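SsDNA-binding protein essential for mitochondrial genome maintenance (Saccharomyces cerevisiae, PDB 6CQK) binds single-stranded DNA preferentially and cooperatively, takes part in mitochondrial DNA replication and stimulates the PIF1 helicase. Local coordinates at residues A[6-12]-A[65-71]. Sequence-based numbering, arbitrary orientation.
Sequences MSIVGRI and GALVYVE
Ile8 and Val70 exchange a pair of backbone hydrogen bonds, Ile8 N to Val70 O at 2.8 Å and Val70 N to Ile8 O at 2.9 Å. Gly10 and Val68 repeat the exchange, unevenly: Val68 N gives Gly10 O a nearly linear bond of 2.9 Å, whereas Gly10 N reaches Val68 O at 3.2 Å. Just before strand 67-77 begins, Ile12 N still donates to Ala66 O, tilted from the carbonyl plane, and Gly65 N returns a bond to Ile12 O. Carbonyls of this seam also receive CA-H contacts, as from Tyr69 CA to Ile8 O.

In this way strands 3-20 and 67-77, first and fourth along the chain, run antiparallel and join the two ends of the strand order in the OB fold of the single-strand binding family. In the intervening non-hydrogen-bonded pairs the backbone N-H and C=O groups point away from the partner strand: the backbones of Arg11 and Leu67 hydrogen-bond outward, to Ala33 and Leu100 respectively, and Val9 O accepts from Ser34 OG. Residues 6-9 also pair, antiparallel, with a strand of a second subunit, carrying the sheet across the interface.

On the face of the sheet that carries Val9, Tyr69 and Leu67, Val9 CG2 meets the edge of the Tyr69 ring in its plane, 3.7 Å from Tyr69 CD2, while Val9 CG1, anti to the backbone N (chi1 174°), lies 3.8 Å from Leu67 CD1. The Tyr69 hydroxyl donates to Glu71 OE2 at 3.0 Å, from above the carboxylate plane; Glu71 OE2 also has long, weak ion pairs to Lys5 of the same chain and Lys5 of a third subunit. Arg11, bent at chi2 and chi3, passes Leu67 CD1 obliquely and spends its NH2 on a salt bridge to Asp2 of the second subunit.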
loop_
_atom_site.group_PDB
_atom_site.type_symbol
_atom_site.label_atom_id
_atom_site.label_comp_id
_atom_site.label_asym_id
_atom_site.label_seq_id
_atom_site.Cartn_x
_atom_site.Cartn_y
_atom_site.Cartn_z
ATOM N N MET A 6 -5.442 5.111 -2.073
ATOM C CA MET A 6 -5.877 4.741 -0.699
ATOM C C MET A 6 -6.121 3.252 -0.572
ATOM O O MET A 6 -6.631 2.621 -1.505
ATOM C CB MET A 6 -7.185 5.403 -0.403
ATOM C CG MET A 6 -7.637 5.180 1.027
ATOM S SD MET A 6 -8.169 6.674 1.887
ATOM C CE MET A 6 -7.015 7.957 1.553
ATOM N N SER A 7 -5.708 2.678 0.531
ATOM C CA SER A 7 -6.037 1.286 0.824
ATOM C C SER A 7 -6.854 1.333 2.091
ATOM O O SER A 7 -6.472 2.011 3.020
ATOM C CB SER A 7 -4.774 0.451 1.028
ATOM O OG SER A 7 -3.822 0.738 0.008
ATOM N N ILE A 8 -7.987 0.636 2.092
ATOM C CA ILE A 8 -8.887 0.605 3.212
ATOM C C ILE A 8 -9.208 -0.815 3.589
ATOM O O ILE A 8 -9.453 -1.657 2.746
ATOM C CB ILE A 8 -10.169 1.265 2.811
ATOM C CG1 ILE A 8 -9.927 2.738 2.514
ATOM C CG2 ILE A 8 -11.222 1.142 3.922
ATOM C CD1 ILE A 8 -10.905 3.269 1.509
ATOM N N VAL A 9 -9.189 -1.098 4.873
ATOM C CA VAL A 9 -9.873 -2.253 5.393
ATOM C C VAL A 9 -11.023 -1.814 6.248
ATOM O O VAL A 9 -10.849 -1.020 7.218
ATOM C CB VAL A 9 -8.962 -3.144 6.228
ATOM C CG1 VAL A 9 -9.771 -4.264 6.885
ATOM C CG2 VAL A 9 -7.954 -3.788 5.324
ATOM N N GLY A 10 -12.170 -2.390 5.939
ATOM C CA GLY A 10 -13.374 -1.987 6.594
ATOM C C GLY A 10 -14.563 -2.760 6.154
ATOM O O GLY A 10 -14.453 -3.730 5.403
ATOM N N ARG A 11 -15.730 -2.341 6.622
ATOM C CA ARG A 11 -16.930 -3.095 6.360
ATOM C C ARG A 11 -17.826 -2.333 5.440
ATOM O O ARG A 11 -17.916 -1.111 5.518
ATOM C CB ARG A 11 -17.659 -3.423 7.666
ATOM C CG ARG A 11 -17.291 -4.802 8.210
ATOM C CD ARG A 11 -17.250 -4.880 9.677
ATOM N NE ARG A 11 -15.933 -4.345 10.030
ATOM C CZ ARG A 11 -15.519 -4.191 11.279
ATOM N NH1 ARG A 11 -16.308 -4.543 12.315
ATOM N NH2 ARG A 11 -14.318 -3.688 11.493
ATOM N N ILE A 12 -18.510 -3.052 4.578
ATOM C CA ILE A 12 -19.423 -2.405 3.660
ATOM C C ILE A 12 -20.650 -1.939 4.374
ATOM O O ILE A 12 -21.365 -2.762 4.903
ATOM C CB ILE A 12 -19.735 -3.312 2.455
ATOM C CG1 ILE A 12 -18.426 -3.365 1.637
ATOM C CG2 ILE A 12 -20.918 -2.772 1.677
ATOM C CD1 ILE A 12 -18.506 -4.071 0.320
ATOM N N GLY A 65 -22.116 -5.493 5.020
ATOM C CA GLY A 65 -21.395 -5.902 6.226
ATOM C C GLY A 65 -20.109 -6.676 5.974
ATOM O O GLY A 65 -19.401 -7.057 6.916
ATOM N N ALA A 66 -19.807 -6.952 4.713
ATOM C CA ALA A 66 -18.565 -7.632 4.370
ATOM C C ALA A 66 -17.311 -6.866 4.757
ATOM O O ALA A 66 -17.175 -5.680 4.454
ATOM C CB ALA A 66 -18.517 -7.880 2.898
ATOM N N LEU A 67 -16.419 -7.547 5.468
ATOM C CA LEU A 67 -15.044 -7.061 5.639
ATOM C C LEU A 67 -14.319 -7.183 4.307
ATOM O O LEU A 67 -14.202 -8.289 3.771
ATOM C CB LEU A 67 -14.291 -7.856 6.699
ATOM C CG LEU A 67 -12.943 -7.295 7.098
ATOM C CD1 LEU A 67 -13.105 -5.939 7.735
ATOM C CD2 LEU A 67 -12.188 -8.209 8.043
ATOM N N VAL A 68 -13.861 -6.039 3.803
ATOM C CA VAL A 68 -13.158 -5.947 2.525
ATOM C C VAL A 68 -11.808 -5.254 2.659
ATOM O O VAL A 68 -11.576 -4.503 3.614
ATOM C CB VAL A 68 -13.955 -5.168 1.491
ATOM C CG1 VAL A 68 -15.194 -5.919 1.201
ATOM C CG2 VAL A 68 -14.299 -3.761 1.951
ATOM N N TYR A 69 -10.922 -5.492 1.698
ATOM C CA TYR A 69 -9.675 -4.688 1.554
ATOM C C TYR A 69 -9.769 -4.070 0.178
ATOM O O TYR A 69 -9.793 -4.803 -0.796
ATOM C CB TYR A 69 -8.433 -5.552 1.705
ATOM C CG TYR A 69 -7.165 -4.932 1.211
ATOM C CD1 TYR A 69 -6.754 -5.081 -0.094
ATOM C CD2 TYR A 69 -6.348 -4.234 2.053
ATOM C CE1 TYR A 69 -5.581 -4.537 -0.545
ATOM C CE2 TYR A 69 -5.183 -3.658 1.605
ATOM C CZ TYR A 69 -4.802 -3.820 0.307
ATOM O OH TYR A 69 -3.603 -3.246 -0.096
ATOM N N VAL A 70 -9.926 -2.751 0.114
ATOM C CA VAL A 70 -10.138 -2.042 -1.135
ATOM C C VAL A 70 -8.947 -1.163 -1.389
ATOM O O VAL A 70 -8.369 -0.576 -0.459
ATOM C CB VAL A 70 -11.340 -1.144 -1.053
ATOM C CG1 VAL A 70 -11.408 -0.196 -2.240
ATOM C CG2 VAL A 70 -12.606 -1.970 -0.899
ATOM N N GLU A 71 -8.525 -1.105 -2.648
ATOM C CA GLU A 71 -7.535 -0.121 -3.083
ATOM C C GLU A 71 -8.223 0.776 -4.086
ATOM O O GLU A 71 -8.935 0.302 -4.920
ATOM C CB GLU A 71 -6.378 -0.774 -3.779
ATOM C CG GLU A 71 -5.549 -1.620 -2.886
ATOM C CD GLU A 71 -4.507 -2.398 -3.626
ATOM O OE1 GLU A 71 -4.744 -2.964 -4.737
ATOM O OE2 GLU A 71 -3.423 -2.408 -3.019
#